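Local coordinates for peptidase M16 domain protein (Alicyclobacillus acidocaldarius subsp. acidocaldarius DSM 446, PDB 4XEA) that is a putative M16-family metallopeptidase that probably cleaves peptides at a metal centre, here occupied by nickel, at residues 29-42 / 89-102. Residues are numbered along the deposited sequence; the frame is centred on the assembly and turned at random.
Sequences HQTYAMFATRYGSV and YTTFDHTAYYFSGT
With chi1 at 73°, Phe99 holds CG between its backbone N and carbonyl carbon, and the ring swings across to Ala33, whose CB sits over one face, 3.6 Å from the ring centroid: a CH-pi contact. On the opposite side of the sheet from this pair lie Tyr32, Tyr98, Met34 and Ala96. Tyr98 has a similar first torsion to Phe99, whereas Tyr32 sets CG trans to its own N (chi1 -174°). The two tyrosine rings end near parallel, planes 17° apart, but slid so far that they barely overlap; the nearest approach is Tyr32 OH to Tyr98 CD1, 3.4 Å. Selenomethionine Met34 bends at chi3, laying SE 3.8 Å from Ala96 CB and turning CE to the rings of Tyr98 and Tyr89. Helix 367-379 packs against Tyr32, Met34 and Ala36 here.

Eight backbone hydrogen bonds pair strands 31-37 and 95-101 antiparallel, from Thr31 N to Gly101 O at 2.8 Å through to Thr95 N and Thr37 O at 3.2 Å. Past the strand ends, a side-chain bond from Thr95 OG1 to Tyr39 O (2.9 Å) and two backbone bonds, Ser41 N to Thr91 O and Val42 N to Phe92 O (2.9 Å), hold the loops. These are neighbouring strands of the mixed sheet in the alpha+beta fold of M16 peptidases. Thr90 OG1 is hydrogen-bonded to Glu64 OE1; Glu64 lies in sequence between nickel ligands His61 and His65, which Glu136 joins, fitting the family's HxxEH motif.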
ATOM      1  N   HIS A  29      11.224  14.514  -7.280  1.00 65.42           N
ATOM      2  CA  HIS A  29      10.694  14.468  -8.641  1.00 65.91           C
ATOM      3  C   HIS A  29       9.186  14.635  -8.657  1.00 64.44           C
ATOM      4  O   HIS A  29       8.636  15.231  -9.581  1.00 64.86           O
ATOM      5  CB  HIS A  29      11.046  13.131  -9.313  1.00 67.89           C
ATOM      6  CG  HIS A  29      12.520  12.873  -9.459  1.00 69.05           C
ATOM      7  ND1 HIS A  29      13.303  13.493 -10.413  1.00 73.40           N
ATOM      8  CD2 HIS A  29      13.348  12.048  -8.775  1.00 69.67           C
ATOM      9  CE1 HIS A  29      14.545  13.047 -10.323  1.00 75.22           C
ATOM     10  NE2 HIS A  29      14.600  12.162  -9.341  1.00 74.84           N
ATOM     11  N   GLN A  30       8.505  14.120  -7.622  1.00 62.38           N
ATOM     12  CA  GLN A  30       7.051  14.140  -7.571  1.00 60.01           C
ATOM     13  C   GLN A  30       6.502  15.408  -6.950  1.00 58.43           C
ATOM     14  O   GLN A  30       7.034  15.899  -5.953  1.00 58.18           O
ATOM     15  CB  GLN A  30       6.537  12.949  -6.770  1.00 58.77           C
ATOM     16  CG  GLN A  30       5.009  12.791  -6.794  1.00 57.23           C
ATOM     17  CD  GLN A  30       4.483  12.027  -5.595  1.00 54.80           C
ATOM     18  OE1 GLN A  30       4.629  12.452  -4.467  1.00 53.27           O
ATOM     19  NE2 GLN A  30       3.871  10.899  -5.851  1.00 55.93           N
ATOM     20  N   THR A  31       5.439  15.935  -7.551  1.00 57.63           N
ATOM     21  CA  THR A  31       4.557  16.932  -6.917  1.00 55.79           C
ATOM     22  C   THR A  31       3.208  16.237  -6.713  1.00 54.12           C
ATOM     23  O   THR A  31       2.759  15.491  -7.589  1.00 53.98           O
ATOM     24  CB  THR A  31       4.419  18.208  -7.784  1.00 57.92           C
ATOM     25  OG1 THR A  31       5.689  18.838  -7.877  1.00 58.10           O
ATOM     26  CG2 THR A  31       3.392  19.255  -7.170  1.00 54.29           C
ATOM     27  N   TYR A  32       2.609  16.427  -5.529  1.00 52.02           N
ATOM     28  CA  TYR A  32       1.333  15.830  -5.188  1.00 49.78           C
ATOM     29  C   TYR A  32       0.448  16.996  -4.763  1.00 48.54           C
ATOM     30  O   TYR A  32       0.849  17.852  -3.949  1.00 48.87           O
ATOM     31  CB  TYR A  32       1.528  14.784  -4.076  1.00 49.00           C
ATOM     32  CG  TYR A  32       0.297  13.947  -3.672  1.00 47.86           C
ATOM     33  CD1 TYR A  32      -0.749  14.508  -2.916  1.00 47.81           C
ATOM     34  CD2 TYR A  32       0.199  12.597  -3.994  1.00 50.17           C
ATOM     35  CE1 TYR A  32      -1.870  13.743  -2.532  1.00 47.36           C
ATOM     36  CE2 TYR A  32      -0.928  11.819  -3.600  1.00 49.01           C
ATOM     37  CZ  TYR A  32      -1.943  12.409  -2.868  1.00 50.32           C
ATOM     38  OH  TYR A  32      -3.059  11.683  -2.487  1.00 52.72           O
ATOM     39  N   ALA A  33      -0.729  17.079  -5.369  1.00 47.94           N
ATOM     40  CA  ALA A  33      -1.607  18.236  -5.192  1.00 47.64           C
ATOM     41  C   ALA A  33      -3.024  17.742  -4.870  1.00 46.87           C
ATOM     42  O   ALA A  33      -3.506  16.806  -5.511  1.00 46.95           O
ATOM     43  CB  ALA A  33      -1.606  19.045  -6.487  1.00 49.84           C
HETATM   44  N   MSE A  34      -3.715  18.401  -3.932  1.00 45.84           N
HETATM   45  CA  MSE A  34      -5.079  18.010  -3.603  1.00 44.49           C
HETATM   46  C   MSE A  34      -5.950  19.262  -3.415  1.00 43.51           C
HETATM   47  O   MSE A  34      -5.537  20.203  -2.718  1.00 43.11           O
HETATM   48  CB  MSE A  34      -5.092  17.152  -2.328  1.00 43.54           C
HETATM   49  CG  MSE A  34      -6.516  16.770  -1.790  1.00 44.21           C
HETATM   50 SE   MSE A  34      -6.536  15.497  -0.296  0.84 47.59          SE
HETATM   51  CE  MSE A  34      -6.027  13.836  -1.202  1.00 43.65           C
ATOM     52  N   PHE A  35      -7.108  19.258  -4.088  1.00 41.87           N
ATOM     53  CA  PHE A  35      -8.126  20.297  -4.000  1.00 43.19           C
ATOM     54  C   PHE A  35      -9.372  19.629  -3.377  1.00 41.82           C
ATOM     55  O   PHE A  35      -9.930  18.713  -3.977  1.00 43.57           O
ATOM     56  CB  PHE A  35      -8.412  20.801  -5.436  1.00 44.38           C
ATOM     57  CG  PHE A  35      -9.239  22.068  -5.535  1.00 44.68           C
ATOM     58  CD1 PHE A  35      -9.335  22.984  -4.504  1.00 46.66           C
ATOM     59  CD2 PHE A  35      -9.846  22.377  -6.746  1.00 49.38           C
ATOM     60  CE1 PHE A  35     -10.095  24.158  -4.648  1.00 47.28           C
ATOM     61  CE2 PHE A  35     -10.591  23.560  -6.906  1.00 49.41           C
ATOM     62  CZ  PHE A  35     -10.718  24.433  -5.848  1.00 48.67           C
ATOM     63  N   ALA A  36      -9.764  20.034  -2.169  1.00 41.50           N
ATOM     64  CA  ALA A  36     -10.848  19.362  -1.438  1.00 38.88           C
ATOM     65  C   ALA A  36     -11.885  20.298  -0.945  1.00 38.72           C
ATOM     66  O   ALA A  36     -11.585  21.479  -0.683  1.00 39.99           O
ATOM     67  CB  ALA A  36     -10.297  18.556  -0.275  1.00 36.33           C
ATOM     68  N   THR A  37     -13.097  19.756  -0.779  1.00 38.42           N
ATOM     69  CA  THR A  37     -14.238  20.537  -0.279  1.00 39.13           C
ATOM     70  C   THR A  37     -14.730  19.979   1.047  1.00 37.10           C
ATOM     71  O   THR A  37     -14.753  18.764   1.248  1.00 37.71           O
ATOM     72  CB  THR A  37     -15.405  20.585  -1.290  1.00 39.42           C
ATOM     73  OG1 THR A  37     -16.530  21.255  -0.714  1.00 41.99           O
ATOM     74  CG2 THR A  37     -15.792  19.181  -1.685  1.00 40.57           C
ATOM     75  N   ARG A  38     -15.092  20.893   1.955  1.00 36.42           N
ATOM     76  CA  ARG A  38     -15.758  20.549   3.225  1.00 36.44           C
ATOM     77  C   ARG A  38     -17.241  20.174   2.983  1.00 35.65           C
ATOM     78  O   ARG A  38     -18.181  20.905   3.374  1.00 36.83           O
ATOM     79  CB  ARG A  38     -15.658  21.717   4.191  1.00 37.25           C
ATOM     80  CG  ARG A  38     -16.014  21.396   5.614  1.00 37.09           C
ATOM     81  CD  ARG A  38     -15.926  22.622   6.530  1.00 39.96           C
ATOM     82  NE  ARG A  38     -14.589  23.240   6.685  1.00 42.63           N
ATOM     83  CZ  ARG A  38     -14.124  24.302   6.015  1.00 43.46           C
ATOM     84  NH1 ARG A  38     -14.828  24.872   5.038  1.00 43.49           N
ATOM     85  NH2 ARG A  38     -12.909  24.778   6.310  1.00 44.76           N
ATOM     86  N   TYR A  39     -17.407  19.013   2.383  1.00 35.01           N
ATOM     87  CA  TYR A  39     -18.692  18.450   1.989  1.00 35.37           C
ATOM     88  C   TYR A  39     -18.481  16.964   1.764  1.00 35.62           C
ATOM     89  O   TYR A  39     -17.612  16.556   0.967  1.00 37.47           O
ATOM     90  CB  TYR A  39     -19.174  19.092   0.708  1.00 36.83           C
ATOM     91  CG  TYR A  39     -20.497  18.546   0.193  1.00 38.40           C
ATOM     92  CD1 TYR A  39     -21.601  18.435   1.026  1.00 39.32           C
ATOM     93  CD2 TYR A  39     -20.645  18.163  -1.128  1.00 41.97           C
ATOM     94  CE1 TYR A  39     -22.814  17.957   0.574  1.00 38.67           C
ATOM     95  CE2 TYR A  39     -21.870  17.687  -1.608  1.00 41.57           C
ATOM     96  CZ  TYR A  39     -22.949  17.613  -0.756  1.00 42.13           C
ATOM     97  OH  TYR A  39     -24.156  17.173  -1.218  1.00 43.53           O
ATOM     98  N   GLY A  40     -19.245  16.122   2.449  1.00 36.00           N
ATOM     99  CA  GLY A  40     -19.142  14.682   2.213  1.00 36.66           C
ATOM    100  C   GLY A  40     -20.457  13.983   2.367  1.00 36.47           C
ATOM    101  O   GLY A  40     -21.498  14.633   2.385  1.00 36.68           O
ATOM    102  N   SER A  41     -20.395  12.660   2.541  1.00 37.62           N
ATOM    103  CA  SER A  41     -21.597  11.819   2.541  1.00 37.96           C
ATOM    104  C   SER A  41     -22.557  12.143   3.670  1.00 38.60           C
ATOM    105  O   SER A  41     -23.775  11.918   3.512  1.00 39.92           O
ATOM    106  CB  SER A  41     -21.257  10.311   2.567  1.00 39.52           C
ATOM    107  OG  SER A  41     -20.589   9.915   3.770  1.00 36.94           O
ATOM    108  N   VAL A  42     -22.046  12.659   4.791  1.00 36.14           N
ATOM    109  CA  VAL A  42     -22.906  12.881   5.939  1.00 36.52           C
ATOM    110  C   VAL A  42     -23.641  14.219   5.934  1.00 37.19           C
ATOM    111  O   VAL A  42     -24.495  14.433   6.777  1.00 37.51           O
ATOM    112  CB  VAL A  42     -22.228  12.630   7.300  1.00 36.07           C
ATOM    113  CG1 VAL A  42     -21.693  11.155   7.370  1.00 37.21           C
ATOM    114  CG2 VAL A  42     -21.177  13.694   7.629  1.00 37.13           C
ATOM    115  N   TYR A  89     -11.746  10.904  -4.299  1.00 42.90           N
ATOM    116  CA  TYR A  89     -12.550  10.099  -3.411  1.00 43.33           C
ATOM    117  C   TYR A  89     -13.563  10.990  -2.673  1.00 41.32           C
ATOM    118  O   TYR A  89     -13.400  12.208  -2.578  1.00 39.70           O
ATOM    119  CB  TYR A  89     -11.669   9.247  -2.428  1.00 44.01           C
ATOM    120  CG  TYR A  89     -10.922  10.085  -1.378  1.00 46.04           C
ATOM    121  CD1 TYR A  89     -11.586  10.576  -0.260  1.00 48.24           C
ATOM    122  CD2 TYR A  89      -9.571  10.411  -1.534  1.00 47.64           C
ATOM    123  CE1 TYR A  89     -10.925  11.361   0.701  1.00 48.30           C
ATOM    124  CE2 TYR A  89      -8.905  11.185  -0.592  1.00 50.59           C
ATOM    125  CZ  TYR A  89      -9.593  11.659   0.531  1.00 49.60           C
ATOM    126  OH  TYR A  89      -8.957  12.425   1.465  1.00 49.83           O
ATOM    127  N   THR A  90     -14.620  10.349  -2.181  1.00 41.50           N
ATOM    128  CA  THR A  90     -15.571  10.958  -1.252  1.00 41.03           C
ATOM    129  C   THR A  90     -15.497  10.199   0.056  1.00 40.49           C
ATOM    130  O   THR A  90     -15.433   8.940   0.065  1.00 40.71           O
ATOM    131  CB  THR A  90     -16.975  10.805  -1.791  1.00 41.89           C
ATOM    132  OG1 THR A  90     -17.001  11.286  -3.139  1.00 44.51           O
ATOM    133  CG2 THR A  90     -17.980  11.572  -0.938  1.00 39.94           C
ATOM    134  N   THR A  91     -15.454  10.942   1.154  1.00 40.32           N
ATOM    135  CA  THR A  91     -15.536  10.328   2.487  1.00 40.07           C
ATOM    136  C   THR A  91     -16.673  10.987   3.280  1.00 38.69           C
ATOM    137  O   THR A  91     -17.541  11.665   2.704  1.00 37.31           O
ATOM    138  CB  THR A  91     -14.186  10.247   3.255  1.00 40.69           C
ATOM    139  OG1 THR A  91     -14.391   9.443   4.442  1.00 44.19           O
ATOM    140  CG2 THR A  91     -13.648  11.615   3.681  1.00 42.20           C
ATOM    141  N   PHE A  92     -16.713  10.742   4.586  1.00 38.69           N
ATOM    142  CA  PHE A  92     -17.862  11.167   5.386  1.00 38.60           C
ATOM    143  C   PHE A  92     -18.071  12.656   5.339  1.00 36.57           C
ATOM    144  O   PHE A  92     -19.220  13.136   5.301  1.00 36.34           O
ATOM    145  CB  PHE A  92     -17.682  10.705   6.839  1.00 39.68           C
ATOM    146  CG  PHE A  92     -17.597   9.229   6.974  1.00 44.67           C
ATOM    147  CD1 PHE A  92     -18.655   8.421   6.533  1.00 46.82           C
ATOM    148  CD2 PHE A  92     -16.484   8.630   7.504  1.00 49.98           C
ATOM    149  CE1 PHE A  92     -18.595   7.042   6.635  1.00 51.10           C
ATOM    150  CE2 PHE A  92     -16.447   7.227   7.639  1.00 53.12           C
ATOM    151  CZ  PHE A  92     -17.502   6.455   7.181  1.00 52.64           C
ATOM    152  N   ASP A  93     -16.976  13.404   5.422  1.00 36.82           N
ATOM    153  CA  ASP A  93     -17.048  14.837   5.635  1.00 36.88           C
ATOM    154  C   ASP A  93     -16.223  15.687   4.671  1.00 37.09           C
ATOM    155  O   ASP A  93     -16.108  16.924   4.854  1.00 36.84           O
ATOM    156  CB  ASP A  93     -16.692  15.196   7.099  1.00 37.72           C
ATOM    157  CG  ASP A  93     -15.289  14.743   7.516  1.00 39.22           C
ATOM    158  OD1 ASP A  93     -14.542  14.184   6.683  1.00 40.60           O
ATOM    159  OD2 ASP A  93     -14.942  14.916   8.701  1.00 40.25           O
ATOM    160  N   HIS A  94     -15.626  15.052   3.667  1.00 38.44           N
ATOM    161  CA  HIS A  94     -15.010  15.821   2.583  1.00 37.73           C
ATOM    162  C   HIS A  94     -14.959  14.991   1.305  1.00 38.49           C
ATOM    163  O   HIS A  94     -15.135  13.750   1.320  1.00 38.19           O
ATOM    164  CB  HIS A  94     -13.613  16.375   2.990  1.00 38.48           C
ATOM    165  CG  HIS A  94     -12.534  15.333   3.113  1.00 39.34           C
ATOM    166  ND1 HIS A  94     -12.248  14.682   4.299  1.00 45.97           N
ATOM    167  CD2 HIS A  94     -11.663  14.841   2.196  1.00 40.47           C
ATOM    168  CE1 HIS A  94     -11.245  13.831   4.099  1.00 46.87           C
ATOM    169  NE2 HIS A  94     -10.858  13.928   2.837  1.00 41.70           N
ATOM    170  N   THR A  95     -14.808  15.711   0.188  1.00 38.73           N
ATOM    171  CA  THR A  95     -14.546  15.144  -1.122  1.00 39.96           C
ATOM    172  C   THR A  95     -13.243  15.761  -1.621  1.00 40.07           C
ATOM    173  O   THR A  95     -13.029  16.990  -1.506  1.00 40.04           O
ATOM    174  CB  THR A  95     -15.679  15.481  -2.145  1.00 40.87           C
ATOM    175  OG1 THR A  95     -16.973  15.246  -1.569  1.00 39.83           O
ATOM    176  CG2 THR A  95     -15.539  14.640  -3.408  1.00 40.82           C
ATOM    177  N   ALA A  96     -12.367  14.900  -2.143  1.00 39.89           N
ATOM    178  CA  ALA A  96     -11.017  15.286  -2.559  1.00 40.47           C
ATOM    179  C   ALA A  96     -10.707  14.884  -4.006  1.00 41.42           C
ATOM    180  O   ALA A  96     -11.064  13.774  -4.443  1.00 40.84           O
ATOM    181  CB  ALA A  96      -9.975  14.660  -1.637  1.00 39.52           C
ATOM    182  N   TYR A  97     -10.026  15.813  -4.702  1.00 42.93           N
ATOM    183  CA  TYR A  97      -9.504  15.667  -6.061  1.00 43.09           C
ATOM    184  C   TYR A  97      -7.989  15.892  -6.032  1.00 44.47           C
ATOM    185  O   TYR A  97      -7.498  16.879  -5.454  1.00 43.00           O
ATOM    186  CB  TYR A  97     -10.199  16.667  -7.004  1.00 44.57           C
ATOM    187  CG  TYR A  97     -11.720  16.543  -6.948  1.00 43.48           C
ATOM    188  CD1 TYR A  97     -12.384  15.679  -7.809  1.00 43.84           C
ATOM    189  CD2 TYR A  97     -12.474  17.207  -5.969  1.00 45.49           C
ATOM    190  CE1 TYR A  97     -13.733  15.492  -7.745  1.00 44.54           C
ATOM    191  CE2 TYR A  97     -13.872  17.037  -5.901  1.00 43.55           C
ATOM    192  CZ  TYR A  97     -14.487  16.172  -6.788  1.00 44.34           C
ATOM    193  OH  TYR A  97     -15.846  15.976  -6.752  1.00 43.92           O
ATOM    194  N   TYR A  98      -7.214  14.969  -6.627  1.00 44.83           N
ATOM    195  CA  TYR A  98      -5.766  15.054  -6.452  1.00 46.17           C
ATOM    196  C   TYR A  98      -5.009  14.482  -7.629  1.00 48.25           C
ATOM    197  O   TYR A  98      -5.537  13.619  -8.329  1.00 48.98           O
ATOM    198  CB  TYR A  98      -5.368  14.354  -5.163  1.00 45.33           C
ATOM    199  CG  TYR A  98      -5.722  12.872  -5.083  1.00 48.46           C
ATOM    200  CD1 TYR A  98      -4.782  11.908  -5.394  1.00 51.70           C
ATOM    201  CD2 TYR A  98      -6.994  12.446  -4.674  1.00 51.21           C
ATOM    202  CE1 TYR A  98      -5.084  10.542  -5.322  1.00 55.94           C
ATOM    203  CE2 TYR A  98      -7.304  11.075  -4.576  1.00 50.83           C
ATOM    204  CZ  TYR A  98      -6.342  10.143  -4.899  1.00 54.39           C
ATOM    205  OH  TYR A  98      -6.637   8.808  -4.856  1.00 58.51           O
ATOM    206  N   PHE A  99      -3.804  15.014  -7.876  1.00 49.68           N
ATOM    207  CA  PHE A  99      -2.926  14.460  -8.863  1.00 50.78           C
ATOM    208  C   PHE A  99      -1.553  14.271  -8.270  1.00 51.99           C
ATOM    209  O   PHE A  99      -1.190  14.863  -7.253  1.00 52.46           O
ATOM    210  CB  PHE A  99      -2.869  15.339 -10.156  1.00 52.67           C
ATOM    211  CG  PHE A  99      -2.107  16.640 -10.017  1.00 53.16           C
ATOM    212  CD1 PHE A  99      -0.723  16.667 -10.059  1.00 55.50           C
ATOM    213  CD2 PHE A  99      -2.792  17.852  -9.905  1.00 53.39           C
ATOM    214  CE1 PHE A  99      -0.024  17.866  -9.950  1.00 57.22           C
ATOM    215  CE2 PHE A  99      -2.098  19.060  -9.802  1.00 53.85           C
ATOM    216  CZ  PHE A  99      -0.717  19.068  -9.818  1.00 54.17           C
ATOM    217  N   SER A 100      -0.778  13.431  -8.921  1.00 53.92           N
ATOM    218  CA  SER A 100       0.651  13.430  -8.726  1.00 54.96           C
ATOM    219  C   SER A 100       1.356  13.378 -10.092  1.00 56.58           C
ATOM    220  O   SER A 100       0.852  12.786 -11.043  1.00 55.34           O
ATOM    221  CB  SER A 100       1.044  12.278  -7.845  1.00 55.02           C
ATOM    222  OG  SER A 100       0.893  11.087  -8.555  1.00 55.40           O
ATOM    223  N   GLY A 101       2.501  14.044 -10.180  1.00 58.65           N
ATOM    224  CA  GLY A 101       3.256  14.119 -11.434  1.00 60.94           C
ATOM    225  C   GLY A 101       4.670  14.627 -11.261  1.00 63.04           C
ATOM    226  O   GLY A 101       5.113  14.886 -10.143  1.00 61.71           O
ATOM    227  N   THR A 102       5.370  14.784 -12.384  1.00 65.77           N
ATOM    228  CA  THR A 102       6.809  15.031 -12.372  1.00 68.79           C
ATOM    229  C   THR A 102       7.283  16.272 -13.165  1.00 71.10           C
ATOM    230  O   THR A 102       8.489  16.529 -13.266  1.00 74.06           O
ATOM    231  CB  THR A 102       7.538  13.801 -12.916  1.00 70.46           C
ATOM    232  OG1 THR A 102       7.058  13.502 -14.227  1.00 71.76           O
ATOM    233  CG2 THR A 102       7.264  12.608 -12.028  1.00 69.94           C
TER